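SusD superfamily protein (Bacteroides thetaiotaomicron VPI-5482, PDB 3HDX) probably binds polysaccharides at the bacterial outer membrane. Local coordinates at residues I37-K43 and L54-N60; A85-M89 and V114-R118; N306-R311 and I390-L396. All blocks are in the same frame, centred on the assembly; numbering follows the deposited sequence.

Contact 1: I37-K43 and L54-N60; sequences ICGDLRK and LQAVSDN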
loop_
_atom_site.group_PDB
_atom_site.type_symbol
_atom_site.label_atom_id
_atom_site.label_comp_id
_atom_site.label_asym_id
_atom_site.label_seq_id
_atom_site.Cartn_x
_atom_site.Cartn_y
_atom_site.Cartn_z
ATOM N N ILE A 37 -2.383 -4.479 -9.632
ATOM C CA ILE A 37 -3.393 -4.274 -10.669
ATOM C C ILE A 37 -4.107 -2.942 -10.428
ATOM O O ILE A 37 -4.228 -2.100 -11.338
ATOM C CB ILE A 37 -4.430 -5.447 -10.674
ATOM C CG1 ILE A 37 -3.791 -6.754 -11.193
ATOM C CG2 ILE A 37 -5.690 -5.056 -11.447
ATOM C CD1 ILE A 37 -3.330 -6.754 -12.590
ATOM N N CYS A 38 -4.512 -2.716 -9.176
ATOM C CA CYS A 38 -5.232 -1.495 -8.821
ATOM C C CYS A 38 -4.343 -0.276 -8.626
ATOM O O CYS A 38 -4.833 0.852 -8.833
ATOM C CB CYS A 38 -6.103 -1.714 -7.561
ATOM S SG CYS A 38 -7.340 -2.985 -7.745
ATOM N N GLY A 39 -3.095 -0.492 -8.186
ATOM C CA GLY A 39 -2.187 0.585 -7.822
ATOM C C GLY A 39 -1.117 0.998 -8.803
ATOM O O GLY A 39 -0.727 2.143 -8.816
ATOM N N ASP A 40 -0.594 0.046 -9.571
ATOM C CA ASP A 40 0.471 0.289 -10.538
ATOM C C ASP A 40 0.015 0.235 -11.990
ATOM O O ASP A 40 0.441 1.042 -12.811
ATOM C CB ASP A 40 1.620 -0.721 -10.385
ATOM C CG ASP A 40 2.507 -0.418 -9.227
ATOM O OD1 ASP A 40 3.196 0.608 -9.242
ATOM O OD2 ASP A 40 2.537 -1.207 -8.293
ATOM N N LEU A 41 -0.851 -0.727 -12.311
ATOM C CA LEU A 41 -1.188 -0.978 -13.726
ATOM C C LEU A 41 -2.145 0.039 -14.321
ATOM O O LEU A 41 -1.981 0.456 -15.484
ATOM C CB LEU A 41 -1.692 -2.417 -13.893
ATOM C CG LEU A 41 -1.996 -2.918 -15.324
ATOM C CD1 LEU A 41 -0.737 -2.869 -16.197
ATOM C CD2 LEU A 41 -2.540 -4.353 -15.203
ATOM N N ARG A 42 -3.156 0.413 -13.546
ATOM C CA ARG A 42 -4.232 1.331 -13.955
ATOM C C ARG A 42 -3.678 2.718 -14.289
ATOM O O ARG A 42 -3.185 3.432 -13.422
ATOM C CB ARG A 42 -5.283 1.395 -12.862
ATOM C CG ARG A 42 -6.546 2.060 -13.256
ATOM C CD ARG A 42 -7.515 2.046 -12.129
ATOM N NE ARG A 42 -8.805 2.591 -12.526
ATOM C CZ ARG A 42 -9.761 2.929 -11.663
ATOM N NH1 ARG A 42 -9.602 2.711 -10.343
ATOM N NH2 ARG A 42 -10.883 3.471 -12.124
ATOM N N LYS A 43 -3.765 3.081 -15.569
ATOM C CA LYS A 43 -3.181 4.312 -16.114
ATOM C C LYS A 43 -1.706 4.498 -15.695
ATOM O O LYS A 43 -1.200 5.619 -15.581
ATOM C CB LYS A 43 -4.035 5.534 -15.771
ATOM C CG LYS A 43 -5.463 5.494 -16.304
ATOM C CD LYS A 43 -5.544 5.382 -17.830
ATOM C CE LYS A 43 -4.890 6.547 -18.548
ATOM N NZ LYS A 43 -4.886 6.395 -20.041
ATOM N N LEU A 54 -5.207 -7.463 -18.810
ATOM C CA LEU A 54 -4.273 -6.486 -18.175
ATOM C C LEU A 54 -4.312 -5.162 -18.931
ATOM O O LEU A 54 -4.315 -4.105 -18.325
ATOM C CB LEU A 54 -2.863 -7.065 -18.141
ATOM C CG LEU A 54 -2.605 -8.337 -17.332
ATOM C CD1 LEU A 54 -1.136 -8.758 -17.404
ATOM C CD2 LEU A 54 -3.017 -8.176 -15.857
ATOM N N GLN A 55 -4.424 -5.213 -20.268
ATOM C CA GLN A 55 -4.476 -3.987 -21.045
ATOM C C GLN A 55 -5.749 -3.182 -20.681
ATOM O O GLN A 55 -5.721 -1.923 -20.670
ATOM C CB GLN A 55 -4.404 -4.275 -22.568
ATOM C CG GLN A 55 -4.284 -3.006 -23.390
ATOM C CD GLN A 55 -2.999 -2.277 -23.082
ATOM O OE1 GLN A 55 -1.913 -2.715 -23.471
ATOM N NE2 GLN A 55 -3.111 -1.177 -22.309
ATOM N N ALA A 56 -6.872 -3.897 -20.434
ATOM C CA ALA A 56 -8.121 -3.219 -20.040
ATOM C C ALA A 56 -7.953 -2.466 -18.708
ATOM O O ALA A 56 -8.401 -1.334 -18.572
ATOM C CB ALA A 56 -9.298 -4.174 -19.992
ATOM N N VAL A 57 -7.254 -3.088 -17.752
ATOM C CA VAL A 57 -6.959 -2.387 -16.491
ATOM C C VAL A 57 -6.137 -1.118 -16.781
ATOM O O VAL A 57 -6.456 -0.012 -16.316
ATOM C CB VAL A 57 -6.200 -3.274 -15.505
ATOM C CG1 VAL A 57 -5.824 -2.484 -14.235
ATOM C CG2 VAL A 57 -7.012 -4.568 -15.183
ATOM N N SER A 58 -5.055 -1.283 -17.537
ATOM C CA SER A 58 -4.179 -0.183 -17.870
ATOM C C SER A 58 -4.924 0.983 -18.535
ATOM O O SER A 58 -4.679 2.158 -18.218
ATOM C CB SER A 58 -3.010 -0.676 -18.725
ATOM O OG SER A 58 -2.142 0.392 -19.063
ATOM N N ASP A 59 -5.870 0.655 -19.416
ATOM C CA ASP A 59 -6.687 1.661 -20.082
ATOM C C ASP A 59 -7.866 2.182 -19.295
ATOM O O ASP A 59 -8.568 3.061 -19.794
ATOM C CB ASP A 59 -7.258 1.073 -21.388
ATOM C CG ASP A 59 -6.201 0.738 -22.434
ATOM O OD1 ASP A 59 -5.102 1.319 -22.437
ATOM O OD2 ASP A 59 -6.550 -0.080 -23.333
ATOM N N ASN A 60 -8.090 1.701 -18.068
ATOM C CA ASN A 60 -9.280 2.073 -17.288
ATOM C C ASN A 60 -10.607 1.655 -17.959
ATOM O O ASN A 60 -11.629 2.331 -17.771
ATOM C CB ASN A 60 -9.310 3.569 -16.924
ATOM C CG ASN A 60 -10.272 3.865 -15.770
ATOM O OD1 ASN A 60 -10.359 3.062 -14.849
ATOM N ND2 ASN A 60 -11.042 4.978 -15.854
HETATM O O HOH W 1 -7.534 5.303 -21.135
HETATM O O HOH W 2 -3.776 3.742 -21.662
#
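Arg42 grips Asn60 side-on with two nitrogens. NE and NH2 of Arg42 both donate to OD1 of Asn60, each at 2.8 Å. OD1 lies in the guanidinium plane, at its edge. The guanidinium and amide planes are 37° apart, and both donors reach OD1 from the same face of the amide. The Arg42 chain runs extended from CG to NE, with CG opposite the backbone N (chi1 -168°), which carries the guanidinium out to Asn60 OD1. The other polar atoms of the pair are also used. Asn60 ND2 donates to Gly455 O, and weak bonds run from Arg42 NH1 to Ile456 O and from Arg42 NH2 to Tyr457 O. With a leucine in place of Arg42 both donors go, and Asn60 OD1 would probably lose its mates and its amide be less firmly fixed.

The backbone adds a second link. Lys43 N donates to Ser58 O at 3.0 Å, which satisfies a carbonyl at the end of helix 52-58. Leu41 O receives a CA-H...O contact from Ser58 CA at 3.3 Å, and Val57 O one from Arg42 CA. The Lys43 chain is bent and leads NZ to two waters. One donates to Asp59 O and the other to Asp59 OD1; the NZ bond to the second is weak.

Away from these polar groups the contact is largely apolar. Ile37 CD1 meets Leu54 CD2 at 3.6 Å. Val57 CG1 lies on Ile37 O and Ile37 CG2. Leu41 CD2 packs on Val57 CB at 3.8 Å and also touches Leu54 CD2.

Helices 34-41 and 52-58 cross at 70° between their local axes. Asn60, past helix 52-58, has positive phi and closes a Schellman motif; the arrangement is a Schellman helix end held by Arg42 from just past helix 34-41.

Contact 2: A85-M89 and V114-R118; sequences ASVFM and VRALR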
loop_
_atom_site.group_PDB
_atom_site.type_symbol
_atom_site.label_atom_id
_atom_site.label_comp_id
_atom_site.label_asym_id
_atom_site.label_seq_id
_atom_site.Cartn_x
_atom_site.Cartn_y
_atom_site.Cartn_z
ATOM N N ALA A 85 -11.899 -9.451 12.074
ATOM C CA ALA A 85 -11.510 -8.463 13.105
ATOM C C ALA A 85 -12.659 -8.209 14.091
ATOM O O ALA A 85 -12.431 -8.227 15.295
ATOM C CB ALA A 85 -11.050 -7.140 12.436
ATOM N N SER A 86 -13.874 -8.033 13.585
ATOM C CA SER A 86 -15.013 -7.796 14.450
ATOM C C SER A 86 -15.253 -8.973 15.417
ATOM O O SER A 86 -15.500 -8.759 16.615
ATOM C CB SER A 86 -16.270 -7.575 13.627
ATOM O OG SER A 86 -16.120 -6.412 12.823
ATOM N N VAL A 87 -15.154 -10.198 14.891
ATOM C CA VAL A 87 -15.313 -11.409 15.735
ATOM C C VAL A 87 -14.220 -11.453 16.807
ATOM O O VAL A 87 -14.501 -11.719 18.000
ATOM C CB VAL A 87 -15.335 -12.722 14.890
ATOM C CG1 VAL A 87 -15.314 -13.957 15.821
ATOM C CG2 VAL A 87 -16.572 -12.764 14.013
ATOM N N PHE A 88 -12.972 -11.174 16.408
ATOM C CA PHE A 88 -11.867 -11.186 17.350
ATOM C C PHE A 88 -12.144 -10.196 18.499
ATOM O O PHE A 88 -11.992 -10.534 19.678
ATOM C CB PHE A 88 -10.536 -10.852 16.645
ATOM C CG PHE A 88 -9.329 -11.009 17.527
ATOM C CD1 PHE A 88 -9.016 -10.079 18.510
ATOM C CD2 PHE A 88 -8.505 -12.133 17.396
ATOM C CE1 PHE A 88 -7.937 -10.280 19.338
ATOM C CE2 PHE A 88 -7.436 -12.310 18.200
ATOM C CZ PHE A 88 -7.161 -11.409 19.185
HETATM N N MSE A 89 -12.590 -8.985 18.170
HETATM C CA MSE A 89 -12.845 -7.982 19.212
HETATM C C MSE A 89 -13.990 -8.374 20.136
HETATM O O MSE A 89 -13.973 -7.989 21.308
HETATM C CB MSE A 89 -13.118 -6.625 18.582
HETATM C CG MSE A 89 -11.905 -6.117 17.786
HETATM SE SE MSE A 89 -12.247 -4.594 16.689
HETATM C CE MSE A 89 -12.415 -3.295 18.015
ATOM N N VAL A 114 -6.041 -5.794 15.439
ATOM C CA VAL A 114 -7.186 -6.159 14.581
ATOM C C VAL A 114 -8.026 -4.910 14.262
ATOM O O VAL A 114 -8.535 -4.770 13.151
ATOM C CB VAL A 114 -8.040 -7.334 15.110
ATOM C CG1 VAL A 114 -7.140 -8.561 15.280
ATOM C CG2 VAL A 114 -8.768 -6.974 16.364
ATOM N N ARG A 115 -8.156 -4.003 15.223
ATOM C CA ARG A 115 -8.886 -2.757 15.007
ATOM C C ARG A 115 -8.205 -1.969 13.869
ATOM O O ARG A 115 -8.900 -1.419 12.993
ATOM C CB ARG A 115 -8.914 -1.905 16.291
ATOM C CG ARG A 115 -9.726 -0.672 16.192
ATOM C CD ARG A 115 -9.652 0.186 17.406
ATOM N NE ARG A 115 -10.211 -0.364 18.612
ATOM C CZ ARG A 115 -11.467 -0.283 19.023
ATOM N NH1 ARG A 115 -12.430 0.139 18.227
ATOM N NH2 ARG A 115 -11.782 -0.750 20.241
ATOM N N ALA A 116 -6.877 -1.873 13.921
ATOM C CA ALA A 116 -6.118 -1.147 12.896
ATOM C C ALA A 116 -6.214 -1.838 11.523
ATOM O O ALA A 116 -6.313 -1.154 10.499
ATOM C CB ALA A 116 -4.641 -0.971 13.338
ATOM N N LEU A 117 -6.167 -3.172 11.508
ATOM C CA LEU A 117 -6.290 -3.909 10.261
ATOM C C LEU A 117 -7.661 -3.691 9.621
ATOM O O LEU A 117 -7.778 -3.545 8.399
ATOM C CB LEU A 117 -5.972 -5.395 10.460
ATOM C CG LEU A 117 -4.511 -5.754 10.745
ATOM C CD1 LEU A 117 -4.388 -7.187 11.313
ATOM C CD2 LEU A 117 -3.659 -5.644 9.484
ATOM N N ARG A 118 -8.704 -3.702 10.438
ATOM C CA ARG A 118 -10.053 -3.418 9.937
ATOM C C ARG A 118 -10.122 -2.008 9.323
ATOM O O ARG A 118 -10.712 -1.825 8.247
ATOM C CB ARG A 118 -11.092 -3.616 11.034
ATOM C CG ARG A 118 -12.504 -3.222 10.638
ATOM C CD ARG A 118 -13.523 -3.687 11.670
ATOM N NE ARG A 118 -13.371 -2.925 12.918
ATOM C CZ ARG A 118 -14.172 -3.017 13.978
ATOM N NH1 ARG A 118 -15.147 -3.937 14.021
ATOM N NH2 ARG A 118 -13.964 -2.229 15.031
#
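Ala85 presses its methyl group on the facing helix. Ala85 CB lies 3.5 Å from Val114 O and 3.8 Å from Arg118 CB. A small side chain here lets the two backbones come close.

Ser86 follows with the polar link. Ser86 OG accepts from Arg118 NH1 at 2.9 Å. OG lies at the edge of the guanidinium, in its plane. The same OG is hydrogen-bonded to Ile82 O, one turn earlier.

Phe88 offers a ring face to Val114. CG1 of Val114 sits 4.2 Å from the centroid of the Phe88 ring, 21° off its normal, in a CH-pi contact. Val114 CG2 touches the same ring at CD1. The ring also meets that of Trp8, with the planes nearly perpendicular.

Met89, present as selenomethionine, touches three residues of the facing helix. Met89 CG meets Val114 CG2 at 3.5 Å, and the two side chains slide past each other in opposite directions. Met89 SE lies over one face of the Arg118 guanidinium, off its centre, 3.4 Å from Arg118 NH2. The chain then bends at chi3 (72°), which sets Met89 CE over the centre of the Arg115 guanidinium, 3.3 Å from Arg115 CZ. One side chain thus lies on two arginine heads. Both heads are salt-bridged to OE1 of Glu162 in helix 152-169, which probably offsets their charges and holds them in place.

The local axes are 157° apart and 9.3 Å distant at their closest. This is a nearly antiparallel helix pair, made by helices 76-91 and 104-129, consistent with the largely helical, TPR-clan character of SusD proteins.

Contact 3: N306-R311 and I390-L396; sequences NFDDLR and IRTNRGL. With EDO (1,2-ethanediol), chain G.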
loop_
_atom_site.group_PDB
_atom_site.type_symbol
_atom_site.label_atom_id
_atom_site.label_comp_id
_atom_site.label_asym_id
_atom_site.label_seq_id
_atom_site.Cartn_x
_atom_site.Cartn_y
_atom_site.Cartn_z
ATOM N N ASN A 306 17.739 11.778 -15.658
ATOM C CA ASN A 306 19.121 12.043 -15.254
ATOM C C ASN A 306 19.846 10.719 -15.169
ATOM O O ASN A 306 19.443 9.850 -14.392
ATOM C CB ASN A 306 19.080 12.775 -13.894
ATOM C CG ASN A 306 20.438 13.202 -13.383
ATOM O OD1 ASN A 306 21.455 12.631 -13.700
ATOM N ND2 ASN A 306 20.425 14.179 -12.477
ATOM N N PHE A 307 20.942 10.568 -15.930
ATOM C CA PHE A 307 21.684 9.298 -15.890
ATOM C C PHE A 307 22.335 8.942 -14.557
ATOM O O PHE A 307 22.695 7.782 -14.356
ATOM C CB PHE A 307 22.622 9.098 -17.091
ATOM C CG PHE A 307 23.844 10.004 -17.153
ATOM C CD1 PHE A 307 24.866 9.961 -16.203
ATOM C CD2 PHE A 307 23.944 10.897 -18.194
ATOM C CE1 PHE A 307 25.974 10.773 -16.343
ATOM C CE2 PHE A 307 25.062 11.699 -18.349
ATOM C CZ PHE A 307 26.060 11.657 -17.397
ATOM N N ASP A 308 22.463 9.923 -13.664
ATOM C CA ASP A 308 22.956 9.662 -12.316
ATOM C C ASP A 308 21.924 9.065 -11.370
ATOM O O ASP A 308 22.285 8.708 -10.263
ATOM C CB ASP A 308 23.586 10.923 -11.737
ATOM C CG ASP A 308 24.874 11.310 -12.485
ATOM O OD1 ASP A 308 25.715 10.420 -12.887
ATOM O OD2 ASP A 308 24.976 12.473 -12.794
ATOM N N ASP A 309 20.654 8.972 -11.806
ATOM C CA ASP A 309 19.593 8.347 -11.004
ATOM C C ASP A 309 19.977 6.889 -10.721
ATOM O O ASP A 309 20.080 6.072 -11.660
ATOM C CB ASP A 309 18.270 8.462 -11.721
ATOM C CG ASP A 309 17.095 8.178 -10.824
ATOM O OD1 ASP A 309 17.116 7.164 -10.084
ATOM O OD2 ASP A 309 16.171 9.019 -10.836
ATOM N N LEU A 310 20.201 6.585 -9.435
ATOM C CA LEU A 310 20.612 5.223 -9.054
ATOM C C LEU A 310 19.588 4.149 -9.381
ATOM O O LEU A 310 19.940 2.981 -9.505
ATOM C CB LEU A 310 20.985 5.122 -7.563
ATOM C CG LEU A 310 22.219 5.923 -7.128
ATOM C CD1 LEU A 310 22.420 5.880 -5.634
ATOM C CD2 LEU A 310 23.466 5.375 -7.860
ATOM N N ARG A 311 18.319 4.512 -9.506
ATOM C CA ARG A 311 17.290 3.527 -9.850
ATOM C C ARG A 311 17.391 3.069 -11.314
ATOM O O ARG A 311 17.050 1.926 -11.615
ATOM C CB ARG A 311 15.904 4.133 -9.585
ATOM C CG ARG A 311 15.667 4.460 -8.076
ATOM C CD ARG A 311 14.601 5.461 -7.795
ATOM N NE ARG A 311 14.959 6.816 -8.264
ATOM C CZ ARG A 311 14.510 7.969 -7.739
ATOM N NH1 ARG A 311 13.728 7.996 -6.663
ATOM N NH2 ARG A 311 14.855 9.120 -8.291
ATOM N N ILE A 390 15.144 12.412 -0.396
ATOM C CA ILE A 390 14.983 11.265 -1.277
ATOM C C ILE A 390 15.949 11.382 -2.467
ATOM O O ILE A 390 16.682 10.422 -2.774
ATOM C CB ILE A 390 13.530 11.143 -1.750
ATOM C CG1 ILE A 390 12.542 11.156 -0.505
ATOM C CG2 ILE A 390 13.459 9.952 -2.749
ATOM C CD1 ILE A 390 12.864 10.326 0.659
ATOM N N ARG A 391 15.969 12.563 -3.122
ATOM C CA ARG A 391 16.841 12.770 -4.295
ATOM C C ARG A 391 18.301 12.434 -4.029
ATOM O O ARG A 391 18.921 11.667 -4.795
ATOM C CB ARG A 391 16.746 14.199 -4.760
ATOM C CG ARG A 391 15.419 14.566 -5.427
ATOM C CD ARG A 391 15.423 16.051 -5.789
ATOM N NE ARG A 391 16.518 16.367 -6.701
ATOM C CZ ARG A 391 16.458 16.279 -8.038
ATOM N NH1 ARG A 391 15.333 15.904 -8.686
ATOM N NH2 ARG A 391 17.552 16.565 -8.747
ATOM N N THR A 392 18.816 12.952 -2.914
ATOM C CA THR A 392 20.242 12.789 -2.592
ATOM C C THR A 392 20.622 11.380 -2.137
ATOM O O THR A 392 21.837 11.108 -1.983
ATOM C CB THR A 392 20.738 13.845 -1.590
ATOM O OG1 THR A 392 20.060 13.670 -0.353
ATOM C CG2 THR A 392 20.501 15.267 -2.142
ATOM N N ASN A 393 19.633 10.501 -1.846
ATOM C CA ASN A 393 19.921 9.088 -1.594
ATOM C C ASN A 393 19.730 8.244 -2.873
ATOM O O ASN A 393 19.808 7.004 -2.830
ATOM C CB ASN A 393 19.090 8.514 -0.476
ATOM C CG ASN A 393 19.766 7.328 0.216
ATOM O OD1 ASN A 393 21.001 7.289 0.392
ATOM N ND2 ASN A 393 18.958 6.365 0.635
ATOM N N ARG A 394 19.484 8.913 -4.004
ATOM C CA ARG A 394 19.270 8.269 -5.298
ATOM C C ARG A 394 20.129 8.873 -6.404
ATOM O O ARG A 394 19.785 8.797 -7.603
ATOM C CB ARG A 394 17.782 8.350 -5.659
ATOM C CG ARG A 394 16.849 7.633 -4.680
ATOM C CD ARG A 394 17.034 6.154 -4.742
ATOM N NE ARG A 394 16.156 5.482 -3.797
ATOM C CZ ARG A 394 16.519 4.899 -2.648
ATOM N NH1 ARG A 394 17.773 4.900 -2.203
ATOM N NH2 ARG A 394 15.592 4.282 -1.905
ATOM N N GLY A 395 21.248 9.460 -5.993
ATOM C CA GLY A 395 22.237 10.015 -6.922
ATOM C C GLY A 395 21.920 11.336 -7.577
ATOM O O GLY A 395 22.687 11.798 -8.427
ATOM N N LEU A 396 20.829 11.976 -7.156
ATOM C CA LEU A 396 20.391 13.219 -7.745
ATOM C C LEU A 396 20.837 14.404 -6.890
ATOM O O LEU A 396 20.871 14.340 -5.660
ATOM C CB LEU A 396 18.852 13.233 -7.906
ATOM C CG LEU A 396 18.253 12.093 -8.738
ATOM C CD1 LEU A 396 16.736 12.206 -8.802
ATOM C CD2 LEU A 396 18.839 12.047 -10.154
HETATM C C1 EDO G . 17.629 16.863 -12.251
HETATM O O1 EDO G . 17.826 15.578 -11.620
HETATM C C2 EDO G . 18.594 17.092 -13.402
HETATM O O2 EDO G . 18.425 16.088 -14.414
#
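Two Asx turns, headed by Asn306 and Asp309, lie against the type I beta turn from Arg391 to Arg394 and the residues after it. One backbone bond joins them: Leu310 N donates to Arg394 O at 2.9 Å, almost straight at 171°. Gly395 lies so close to Asp308 O that a CB there would clash with it.

Arg311 is held by its own turn. Arg311 NE bonds Asp309 OD1 at 2.8 Å and Arg311 NH2 bonds Asp309 OD2 at 2.9 Å, in a side-on salt bridge. A bend at chi3 (-68°) brings the guanidinium back to that carboxylate. Arg394 CG lies over one face of the Arg311 guanidinium, toward its rim, 3.7 Å from Arg311 NH1. Leu396 CD1 sits at its edge, while Leu396 CD2 meets Asn306 ND2 at 3.5 Å. A bound ethanediol, probably from crystallisation, accepts at O1 from Asn306 ND2 and Arg391 NH2.

The arginines are tied to helix 409-423: Arg311 NH1 pairs with Glu419 and Glu423, and Arg394 NH2 with Glu423. Helix 237-241 touches Leu310, Arg311 and Arg394, and helix 363-376 packs on Ile390 of helix 380-391.

How the contacts relate
Contact 2 is the buried one. Contacts 1 and 3 are only partly buried and include exposed residues. No helix is shared between them. Contact 2 joins the flanks of two long helices, contact 1 two helix ends, and contact 3 a loop and a post-helix turn. Backbone hydrogen bonds cross contacts 1 and 3 but not contact 2, where side chains do the joining. Arginine recurs in each: acidic partners hold the arginines in contacts 2 and 3, whereas in contact 1 the arginine grips an amide oxygen. Contacts 2 and 3 lie on opposite sides of the chain's centre, their own centres about 41 Å apart.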